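PDB 7CZO: uncharacterized protein HI_0666 from Haemophilus influenzae, which is of unknown function but corresponds to the N-terminal domain of a HipA toxin and probably acts in an unusual three-component HipBA toxin-antitoxin system. Local coordinates for residues 7-12 and 17-22; 37-40 and 45-48; 58-63 and 98-103; 85-88 and 94-97. All blocks are in the same frame, centred on the assembly; numbering follows the deposited sequence.

Interaction 1: 7-12 and 17-22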
loop_
_atom_site.group_PDB
_atom_site.type_symbol
_atom_site.label_atom_id
_atom_site.label_comp_id
_atom_site.label_asym_id
_atom_site.label_seq_id
_atom_site.Cartn_x
_atom_site.Cartn_y
_atom_site.Cartn_z
ATOM N N SER A 7 -0.799 -7.858 -4.509
ATOM C CA SER A 7 -1.350 -7.837 -3.187
ATOM C C SER A 7 -0.221 -7.659 -2.133
ATOM O O SER A 7 0.862 -8.221 -2.281
ATOM C CB SER A 7 -2.116 -9.144 -2.970
ATOM O OG SER A 7 -2.747 -9.182 -1.694
ATOM N N GLY A 8 -0.486 -6.887 -1.071
ATOM C CA GLY A 8 0.444 -6.732 0.059
ATOM C C GLY A 8 -0.292 -6.842 1.377
ATOM O O GLY A 8 -1.320 -6.196 1.574
ATOM N N LYS A 9 0.189 -7.692 2.270
ATOM C CA LYS A 9 -0.326 -7.726 3.637
ATOM C C LYS A 9 0.196 -6.479 4.361
ATOM O O LYS A 9 1.360 -6.103 4.229
ATOM C CB LYS A 9 0.167 -8.962 4.387
ATOM C CG LYS A 9 -0.687 -10.213 4.310
ATOM C CD LYS A 9 0.147 -11.434 4.739
ATOM C CE LYS A 9 -0.586 -12.401 5.674
ATOM N NZ LYS A 9 0.185 -12.757 6.910
ATOM N N VAL A 10 -0.672 -5.866 5.152
ATOM C CA VAL A 10 -0.379 -4.607 5.798
ATOM C C VAL A 10 -0.329 -4.799 7.283
ATOM O O VAL A 10 -1.303 -5.238 7.895
ATOM C CB VAL A 10 -1.465 -3.580 5.462
ATOM C CG1 VAL A 10 -1.385 -2.365 6.385
ATOM C CG2 VAL A 10 -1.348 -3.185 3.973
ATOM N N PHE A 11 0.814 -4.449 7.853
ATOM C CA PHE A 11 1.062 -4.537 9.285
ATOM C C PHE A 11 1.216 -3.124 9.865
ATOM O O PHE A 11 1.783 -2.263 9.217
ATOM C CB PHE A 11 2.349 -5.324 9.528
ATOM C CG PHE A 11 2.272 -6.765 9.147
ATOM C CD1 PHE A 11 2.539 -7.172 7.852
ATOM C CD2 PHE A 11 1.929 -7.733 10.088
ATOM C CE1 PHE A 11 2.479 -8.516 7.494
ATOM C CE2 PHE A 11 1.869 -9.082 9.741
ATOM C CZ PHE A 11 2.149 -9.467 8.435
ATOM N N LEU A 12 0.683 -2.911 11.066
ATOM C CA LEU A 12 0.793 -1.646 11.853
ATOM C C LEU A 12 1.221 -1.973 13.324
ATOM O O LEU A 12 0.671 -2.873 13.978
ATOM C CB LEU A 12 -0.535 -0.963 11.851
ATOM C CG LEU A 12 -0.630 0.432 12.424
ATOM C CD1 LEU A 12 0.384 1.374 11.801
ATOM C CD2 LEU A 12 -2.051 0.948 12.184
ATOM N N ILE A 17 -3.113 -5.948 9.897
ATOM C CA ILE A 17 -4.394 -5.243 9.970
ATOM C C ILE A 17 -5.234 -5.294 8.678
ATOM O O ILE A 17 -6.416 -4.938 8.719
ATOM C CB ILE A 17 -4.207 -3.770 10.354
ATOM C CG1 ILE A 17 -3.583 -2.997 9.203
ATOM C CG2 ILE A 17 -3.327 -3.639 11.571
ATOM C CD1 ILE A 17 -3.415 -1.515 9.457
ATOM N N GLY A 18 -4.657 -5.695 7.538
ATOM C CA GLY A 18 -5.430 -5.694 6.281
ATOM C C GLY A 18 -4.629 -5.894 5.010
ATOM O O GLY A 18 -3.482 -6.310 5.069
ATOM N N LEU A 19 -5.208 -5.543 3.859
ATOM C CA LEU A 19 -4.651 -5.963 2.553
ATOM C C LEU A 19 -4.720 -4.835 1.554
ATOM O O LEU A 19 -5.751 -4.219 1.399
ATOM C CB LEU A 19 -5.451 -7.133 1.985
ATOM C CG LEU A 19 -5.439 -8.419 2.810
ATOM C CD1 LEU A 19 -6.634 -9.282 2.449
ATOM C CD2 LEU A 19 -4.128 -9.166 2.584
ATOM N N LEU A 20 -3.629 -4.550 0.867
ATOM C CA LEU A 20 -3.644 -3.480 -0.109
ATOM C C LEU A 20 -3.371 -4.148 -1.446
ATOM O O LEU A 20 -2.348 -4.826 -1.582
ATOM C CB LEU A 20 -2.570 -2.467 0.242
ATOM C CG LEU A 20 -2.314 -1.395 -0.799
ATOM C CD1 LEU A 20 -3.438 -0.397 -0.869
ATOM C CD2 LEU A 20 -1.016 -0.692 -0.457
ATOM N N ARG A 21 -4.287 -3.986 -2.408
ATOM C CA ARG A 21 -4.237 -4.753 -3.670
ATOM C C ARG A 21 -4.312 -3.782 -4.772
ATOM O O ARG A 21 -4.935 -2.732 -4.607
ATOM C CB ARG A 21 -5.408 -5.728 -3.832
ATOM C CG ARG A 21 -5.903 -6.306 -2.520
ATOM C CD ARG A 21 -6.574 -7.652 -2.649
ATOM N NE ARG A 21 -5.713 -8.734 -2.169
ATOM C CZ ARG A 21 -6.092 -10.009 -2.086
ATOM N NH1 ARG A 21 -7.328 -10.368 -2.448
ATOM N NH2 ARG A 21 -5.231 -10.929 -1.636
ATOM N N GLU A 22 -3.645 -4.110 -5.883
ATOM C CA GLU A 22 -3.798 -3.361 -7.139
ATOM C C GLU A 22 -4.283 -4.281 -8.252
ATOM O O GLU A 22 -3.938 -5.482 -8.299
ATOM C CB GLU A 22 -2.509 -2.730 -7.575
ATOM C CG GLU A 22 -2.661 -1.813 -8.770
ATOM C CD GLU A 22 -1.341 -1.487 -9.453
ATOM O OE1 GLU A 22 -0.329 -2.201 -9.219
ATOM O OE2 GLU A 22 -1.331 -0.521 -10.253
#
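Strands 7-12 and 15-22 form a beta hairpin in the middle of the antiparallel sheet of this HipA N-terminal domain. G8 and L20 are a hydrogen-bonded pair: G8 N donates to L20 O at 2.8 Å, and L20 N returns a bond to G8 O at 2.9 Å. V10 N donates to G18 O at 2.8 Å. Toward the turn, I17 and G18 both face V10, which makes a classic beta bulge. V10 O takes a straight bond from I17 N (2.8 Å, 170°) and a weak one from G18 N. V10 and L20 lie on one face of the sheet, where V10 CG2 meets L20 CB. I17 CG1 sits between its backbone N and carbonyl carbon (chi1 71°). I17 CG1 comes within 3.6 Å of V10 CG1, and I17 CD1 reaches on to L12 CB. S7, K9, L19 and R21 lie on the other face. There K9 CG runs alongside L19 CD2. E103 OE2 is hydrogen-bonded to S7 OG and forms a salt bridge with R21 NH2, linking the two strands from outside. R21 NE donates to S7 OG at 3.0 Å, with the hydroxyl close to the guanidinium plane.

Interaction 2: 37-40 and 45-48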
loop_
_atom_site.group_PDB
_atom_site.type_symbol
_atom_site.label_atom_id
_atom_site.label_comp_id
_atom_site.label_asym_id
_atom_site.label_seq_id
_atom_site.Cartn_x
_atom_site.Cartn_y
_atom_site.Cartn_z
ATOM N N GLY A 37 -9.188 -1.962 16.374
ATOM C CA GLY A 37 -7.834 -1.529 16.663
ATOM C C GLY A 37 -7.672 -0.107 16.168
ATOM O O GLY A 37 -8.640 0.517 15.660
ATOM N N ILE A 38 -6.459 0.425 16.319
ATOM C CA ILE A 38 -6.241 1.838 16.001
ATOM C C ILE A 38 -6.240 1.982 14.487
ATOM O O ILE A 38 -5.606 1.166 13.784
ATOM C CB ILE A 38 -4.945 2.381 16.639
ATOM C CG1 ILE A 38 -4.847 3.885 16.403
ATOM C CG2 ILE A 38 -3.696 1.655 16.150
ATOM C CD1 ILE A 38 -3.636 4.527 17.061
ATOM N N PRO A 39 -6.992 2.968 13.966
ATOM C CA PRO A 39 -7.015 3.116 12.494
ATOM C C PRO A 39 -5.662 3.464 11.874
ATOM O O PRO A 39 -4.800 4.055 12.523
ATOM C CB PRO A 39 -8.034 4.220 12.283
ATOM C CG PRO A 39 -8.999 4.010 13.433
ATOM C CD PRO A 39 -8.109 3.692 14.597
ATOM N N LEU A 40 -5.455 3.041 10.635
ATOM C CA LEU A 40 -4.192 3.324 9.944
ATOM C C LEU A 40 -4.045 4.841 9.695
ATOM O O LEU A 40 -2.962 5.419 9.798
ATOM C CB LEU A 40 -4.123 2.520 8.643
ATOM C CG LEU A 40 -2.892 2.716 7.766
ATOM C CD1 LEU A 40 -1.709 2.090 8.458
ATOM C CD2 LEU A 40 -3.094 2.081 6.404
ATOM N N PRO A 45 -11.209 5.029 8.417
ATOM C CA PRO A 45 -11.967 4.497 9.546
ATOM C C PRO A 45 -12.380 3.041 9.334
ATOM O O PRO A 45 -12.845 2.661 8.262
ATOM C CB PRO A 45 -13.207 5.381 9.589
ATOM C CG PRO A 45 -12.899 6.578 8.730
ATOM C CD PRO A 45 -11.910 6.119 7.714
ATOM N N ILE A 46 -12.254 2.262 10.385
ATOM C CA ILE A 46 -12.530 0.831 10.357
ATOM C C ILE A 46 -13.917 0.465 9.877
ATOM O O ILE A 46 -14.099 -0.594 9.282
ATOM C CB ILE A 46 -12.322 0.259 11.768
ATOM C CG1 ILE A 46 -10.898 0.645 12.243
ATOM C CG2 ILE A 46 -12.619 -1.236 11.807
ATOM C CD1 ILE A 46 -10.162 -0.357 13.100
ATOM N N GLU A 47 -14.887 1.344 10.103
ATOM C CA GLU A 47 -16.302 1.069 9.795
ATOM C C GLU A 47 -16.612 1.257 8.328
ATOM O O GLU A 47 -17.657 0.807 7.860
ATOM C CB GLU A 47 -17.215 1.984 10.603
ATOM C CG GLU A 47 -17.078 1.814 12.118
ATOM C CD GLU A 47 -15.825 2.467 12.730
ATOM O OE1 GLU A 47 -15.425 1.986 13.819
ATOM O OE2 GLU A 47 -15.253 3.444 12.147
ATOM N N GLN A 48 -15.717 1.934 7.611
ATOM C CA GLN A 48 -15.876 2.172 6.174
ATOM C C GLN A 48 -15.114 1.203 5.279
ATOM O O GLN A 48 -15.238 1.242 4.042
ATOM C CB GLN A 48 -15.447 3.579 5.857
ATOM C CG GLN A 48 -16.158 4.578 6.752
ATOM C CD GLN A 48 -15.940 6.015 6.325
ATOM O OE1 GLN A 48 -15.065 6.313 5.514
ATOM N NE2 GLN A 48 -16.741 6.917 6.872
#
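I46 reaches across to G37 and P39 with one branch of its side chain. Both segments belong to the long loop between strands 27-31 and 51-53, at the surface of the domain. The CB of I46 is directed at segment 37-40 but stays behind the contact. CG1 is next, placed anti to the carbonyl carbon and beside the backbone N (chi1 -54°). I46 CG1 meets the proline ring at P39 CG, 4.0 Å away. G37 O lies about as near, 4.1 Å from I46 CG1. The tip goes further. I46 CD1 comes to rest against the backbone of G37, next to G37 O at 3.1 Å and G37 N at 3.8 Å. The P39 ring and the I46 chain cross at about a right angle; P39 CG and I46 CG1 are the atoms that touch. Segment 45-48 turns back on itself, with Q48 N bonded to P45 O at 3.0 Å. Tyrosines fix the facing segment: Y35 OH bonds to I38 O, and Y31 OH bonds to L40 N. I46 also rests on Y35. No hydrogen bond crosses between the segments; an apolar branch lies against a proline ring and a backbone carbonyl, so the contact is van der Waals in kind.

Interaction 3: 58-63 and 98-103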
loop_
_atom_site.group_PDB
_atom_site.type_symbol
_atom_site.label_atom_id
_atom_site.label_comp_id
_atom_site.label_asym_id
_atom_site.label_seq_id
_atom_site.Cartn_x
_atom_site.Cartn_y
_atom_site.Cartn_z
ATOM N N PRO A 58 -3.893 8.617 -1.354
ATOM C CA PRO A 58 -2.972 9.612 -0.803
ATOM C C PRO A 58 -2.184 9.181 0.427
ATOM O O PRO A 58 -0.999 9.521 0.552
ATOM C CB PRO A 58 -3.916 10.763 -0.420
ATOM C CG PRO A 58 -4.976 10.706 -1.479
ATOM C CD PRO A 58 -5.176 9.227 -1.757
ATOM N N TYR A 59 -2.827 8.466 1.344
ATOM C CA TYR A 59 -2.135 8.061 2.546
ATOM C C TYR A 59 -0.948 7.150 2.189
ATOM O O TYR A 59 0.182 7.356 2.680
ATOM C CB TYR A 59 -3.063 7.374 3.563
ATOM C CG TYR A 59 -2.283 6.968 4.765
ATOM C CD1 TYR A 59 -1.858 7.930 5.677
ATOM C CD2 TYR A 59 -1.842 5.646 4.934
ATOM C CE1 TYR A 59 -1.071 7.590 6.770
ATOM C CE2 TYR A 59 -1.052 5.289 6.029
ATOM C CZ TYR A 59 -0.671 6.275 6.941
ATOM O OH TYR A 59 0.104 5.978 8.025
ATOM N N PHE A 60 -1.193 6.151 1.341
ATOM C CA PHE A 60 -0.137 5.225 0.960
ATOM C C PHE A 60 0.876 5.915 0.040
ATOM O O PHE A 60 2.068 5.727 0.165
ATOM C CB PHE A 60 -0.722 3.984 0.294
ATOM C CG PHE A 60 -1.353 3.018 1.248
ATOM C CD1 PHE A 60 -0.582 2.109 1.964
ATOM C CD2 PHE A 60 -2.729 2.975 1.409
ATOM C CE1 PHE A 60 -1.178 1.196 2.850
ATOM C CE2 PHE A 60 -3.337 2.055 2.299
ATOM C CZ PHE A 60 -2.564 1.172 3.021
ATOM N N ALA A 61 0.435 6.734 -0.887
ATOM C CA ALA A 61 1.419 7.477 -1.677
ATOM C C ALA A 61 2.304 8.299 -0.758
ATOM O O ALA A 61 3.454 8.537 -1.081
ATOM C CB ALA A 61 0.749 8.394 -2.684
ATOM N N SER A 62 1.771 8.771 0.368
ATOM C CA SER A 62 2.563 9.624 1.296
ATOM C C SER A 62 3.737 8.874 1.968
ATOM O O SER A 62 4.674 9.495 2.424
ATOM C CB SER A 62 1.682 10.226 2.384
ATOM O OG SER A 62 1.593 9.321 3.496
ATOM N N LEU A 63 3.673 7.549 2.028
ATOM C CA LEU A 63 4.714 6.728 2.681
ATOM C C LEU A 63 5.952 6.576 1.839
ATOM O O LEU A 63 6.960 6.083 2.304
ATOM C CB LEU A 63 4.194 5.308 2.987
ATOM C CG LEU A 63 2.946 5.222 3.879
ATOM C CD1 LEU A 63 2.614 3.835 4.393
ATOM C CD2 LEU A 63 3.108 6.150 5.060
ATOM N N ALA A 98 4.961 1.743 9.555
ATOM C CA ALA A 98 3.959 0.686 9.301
ATOM C C ALA A 98 4.705 -0.300 8.353
ATOM O O ALA A 98 5.764 0.055 7.870
ATOM C CB ALA A 98 2.783 1.319 8.525
ATOM N N VAL A 99 4.185 -1.489 8.023
ATOM C CA VAL A 99 4.935 -2.431 7.169
ATOM C C VAL A 99 4.106 -3.238 6.096
ATOM O O VAL A 99 2.923 -3.523 6.299
ATOM C CB VAL A 99 5.749 -3.367 8.100
ATOM C CG1 VAL A 99 6.226 -4.618 7.381
ATOM C CG2 VAL A 99 6.955 -2.632 8.651
ATOM N N GLN A 100 4.725 -3.602 4.963
ATOM C CA GLN A 100 4.053 -4.436 3.929
ATOM C C GLN A 100 4.896 -5.528 3.381
ATOM O O GLN A 100 5.938 -5.246 2.803
ATOM C CB GLN A 100 3.572 -3.625 2.751
ATOM C CG GLN A 100 2.679 -2.542 3.270
ATOM C CD GLN A 100 2.503 -1.464 2.288
ATOM O OE1 GLN A 100 2.563 -0.295 2.635
ATOM N NE2 GLN A 100 2.275 -1.835 1.033
ATOM N N ILE A 101 4.440 -6.769 3.604
ATOM C CA ILE A 101 5.053 -7.934 3.020
ATOM C C ILE A 101 4.167 -8.257 1.831
ATOM O O ILE A 101 2.967 -8.394 1.960
ATOM C CB ILE A 101 5.257 -9.129 4.025
ATOM C CG1 ILE A 101 6.277 -10.139 3.450
ATOM C CG2 ILE A 101 3.959 -9.859 4.380
ATOM C CD1 ILE A 101 6.507 -11.393 4.288
ATOM N N GLN A 102 4.773 -8.319 0.660
ATOM C CA GLN A 102 4.096 -8.801 -0.526
ATOM C C GLN A 102 3.514 -10.190 -0.299
ATOM O O GLN A 102 4.195 -11.065 0.245
ATOM C CB GLN A 102 5.071 -8.860 -1.673
ATOM C CG GLN A 102 4.394 -9.143 -2.982
ATOM C CD GLN A 102 5.335 -8.947 -4.153
ATOM O OE1 GLN A 102 4.967 -9.220 -5.303
ATOM N NE2 GLN A 102 6.559 -8.470 -3.873
ATOM N N GLU A 103 2.250 -10.364 -0.694
ATOM C CA GLU A 103 1.564 -11.637 -0.543
ATOM C C GLU A 103 2.069 -12.533 -1.638
ATOM O O GLU A 103 1.634 -12.448 -2.794
ATOM C CB GLU A 103 0.053 -11.494 -0.633
ATOM C CG GLU A 103 -0.611 -11.379 0.722
ATOM C CD GLU A 103 -2.119 -11.576 0.673
ATOM O OE1 GLU A 103 -2.690 -12.001 1.705
ATOM O OE2 GLU A 103 -2.736 -11.310 -0.383
#
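F60 and Q100 meet with the amide oxygen of the glutamine at the edge of the phenyl ring. Q100 OE1 lies near the ring plane, 4.0 Å from F60 CD1 and equally 4.0 Å from F60 CE1. The amide plane stands almost square to the ring, at 87°. An aromatic edge carries a slight positive charge, so a carbonyl oxygen is probably well placed there. Both side chains leave the backbone in the same sense, with CG anti to the carbonyl carbon. In Q100 (chi1 -56°) the chain then runs extended beyond CG, which carries the amide away from its strand toward the helix. The contact joins helix 58-62 to strand 98-102, the outermost strand on this side of the five-stranded antiparallel sheet. It lies near the centre of the domain. L20 from the sheet and L88 from helix 82-91 touch both F60 and Q100, and the F60 ring also meets that of F29. L63 adds a looser approach, with its CD1 4.5 Å from Q100 OE1. A backbone bond from L63 N to F60 O, 3.1 Å long, holds L63 at the end of the turn beside F60.

Interaction 4: 85-88 and 94-97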
loop_
_atom_site.group_PDB
_atom_site.type_symbol
_atom_site.label_atom_id
_atom_site.label_comp_id
_atom_site.label_asym_id
_atom_site.label_seq_id
_atom_site.Cartn_x
_atom_site.Cartn_y
_atom_site.Cartn_z
ATOM N N PHE A 85 3.258 1.852 -5.953
ATOM C CA PHE A 85 2.757 0.641 -5.322
ATOM C C PHE A 85 3.835 -0.416 -5.369
ATOM O O PHE A 85 3.939 -1.226 -4.469
ATOM C CB PHE A 85 1.481 0.125 -6.018
ATOM C CG PHE A 85 0.900 -1.123 -5.375
ATOM C CD1 PHE A 85 0.280 -1.055 -4.148
ATOM C CD2 PHE A 85 0.983 -2.341 -5.991
ATOM C CE1 PHE A 85 -0.247 -2.173 -3.541
ATOM C CE2 PHE A 85 0.440 -3.473 -5.390
ATOM C CZ PHE A 85 -0.187 -3.391 -4.164
ATOM N N ARG A 86 4.646 -0.419 -6.418
ATOM C CA ARG A 86 5.713 -1.416 -6.486
ATOM C C ARG A 86 6.762 -1.103 -5.391
ATOM O O ARG A 86 7.227 -1.986 -4.697
ATOM C CB ARG A 86 6.340 -1.442 -7.880
ATOM C CG ARG A 86 6.920 -2.783 -8.300
ATOM C CD ARG A 86 7.584 -2.744 -9.692
ATOM N NE ARG A 86 7.051 -1.712 -10.607
ATOM C CZ ARG A 86 5.849 -1.731 -11.195
ATOM N NH1 ARG A 86 4.990 -2.729 -10.983
ATOM N NH2 ARG A 86 5.490 -0.723 -11.992
ATOM N N PHE A 87 7.105 0.165 -5.220
ATOM C CA PHE A 87 8.076 0.538 -4.225
ATOM C C PHE A 87 7.557 0.124 -2.860
ATOM O O PHE A 87 8.243 -0.566 -2.096
ATOM C CB PHE A 87 8.307 2.017 -4.242
ATOM C CG PHE A 87 9.129 2.482 -3.105
ATOM C CD1 PHE A 87 10.485 2.653 -3.246
ATOM C CD2 PHE A 87 8.549 2.729 -1.883
ATOM C CE1 PHE A 87 11.255 3.066 -2.175
ATOM C CE2 PHE A 87 9.310 3.148 -0.797
ATOM C CZ PHE A 87 10.666 3.311 -0.949
ATOM N N LEU A 88 6.313 0.485 -2.566
ATOM C CA LEU A 88 5.717 0.035 -1.298
ATOM C C LEU A 88 5.927 -1.455 -1.092
ATOM O O LEU A 88 6.310 -1.866 -0.003
ATOM C CB LEU A 88 4.227 0.408 -1.186
ATOM C CG LEU A 88 4.088 1.938 -1.128
ATOM C CD1 LEU A 88 2.629 2.342 -1.144
ATOM C CD2 LEU A 88 4.833 2.514 0.070
ATOM N N ASN A 94 10.831 -2.251 6.134
ATOM C CA ASN A 94 11.757 -1.364 6.840
ATOM C C ASN A 94 11.709 0.144 6.628
ATOM O O ASN A 94 12.480 0.856 7.251
ATOM C CB ASN A 94 13.182 -1.800 6.517
ATOM C CG ASN A 94 13.535 -1.561 5.068
ATOM O OD1 ASN A 94 12.746 -1.882 4.149
ATOM N ND2 ASN A 94 14.722 -0.997 4.840
ATOM N N MET A 95 10.822 0.656 5.790
ATOM C CA MET A 95 10.956 2.048 5.351
ATOM C C MET A 95 9.760 2.932 5.539
ATOM O O MET A 95 9.727 4.021 4.961
ATOM C CB MET A 95 11.278 2.039 3.885
ATOM C CG MET A 95 12.587 1.327 3.619
ATOM S SD MET A 95 13.866 2.537 3.337
ATOM C CE MET A 95 13.193 2.992 1.744
ATOM N N LEU A 96 8.814 2.497 6.377
ATOM C CA LEU A 96 7.548 3.173 6.496
ATOM C C LEU A 96 6.915 3.352 7.904
ATOM O O LEU A 96 5.770 3.818 7.929
ATOM C CB LEU A 96 6.545 2.447 5.580
ATOM C CG LEU A 96 6.956 1.685 4.278
ATOM C CD1 LEU A 96 5.862 0.712 3.826
ATOM C CD2 LEU A 96 7.299 2.607 3.108
ATOM N N GLY A 97 7.588 3.013 9.033
ATOM C CA GLY A 97 6.952 2.896 10.426
ATOM C C GLY A 97 5.679 2.021 10.663
ATOM O O GLY A 97 5.303 1.720 11.807
#
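R86 NH2 is paired with D83 OD1 in a salt bridge, and weakly with D80 OD1 in a long ion pair. R86 comes just before F87 and L88 on helix 82-91, but the contact with M95 and L96 is made by those two alone. The contact itself is apolar. F87 points its ring edge at the loop. Its CG is anti to the backbone N (chi1 171°), and the far corner of the ring, F87 CZ, comes 3.7 Å from M95 CE. M95 bends at chi2 and chi3, which brings its terminal methyl to that edge, close to the ring plane. The two side chains cross at about a right angle. L96 takes up a place between the two helix residues. L96 CD2 is 4.4 Å from F87 CE2, again near the ring plane, and 3.9 Å from L88 CD2. The L88 and L96 chains meet at a slant, methyl against methyl. The contact thus folds the loop before strand 98-102 back against the helix that precedes it. W68 meets the F87 ring, with the planes at about 50°, and P65 and V64 touch F87 and L88 respectively. No hydrogen bond fixes the loop here; its hold on the helix comes from hydrophobic contact.

How the interactions relate
From the N terminus, interaction 1 closes first, as the hairpin of strands 7-12 and 15-22. Interaction 2 follows in series and pinches the loop between strands 27-31 and 51-53. L40 from that loop packs on L12 and I17 of the hairpin and on F60 of interaction 3. Interaction 3 spans the longest stretch of chain, from helix 58-62 to strand 98-102. Interaction 4 falls within that span and holds helix 82-91 to the loop leading into the same strand. Strand 98-102 pairs with 7-12, so interactions 1 and 3 share the sheet. L88 and L96 touch L63, joining interactions 3 and 4, while interactions 2 and 4 do not touch.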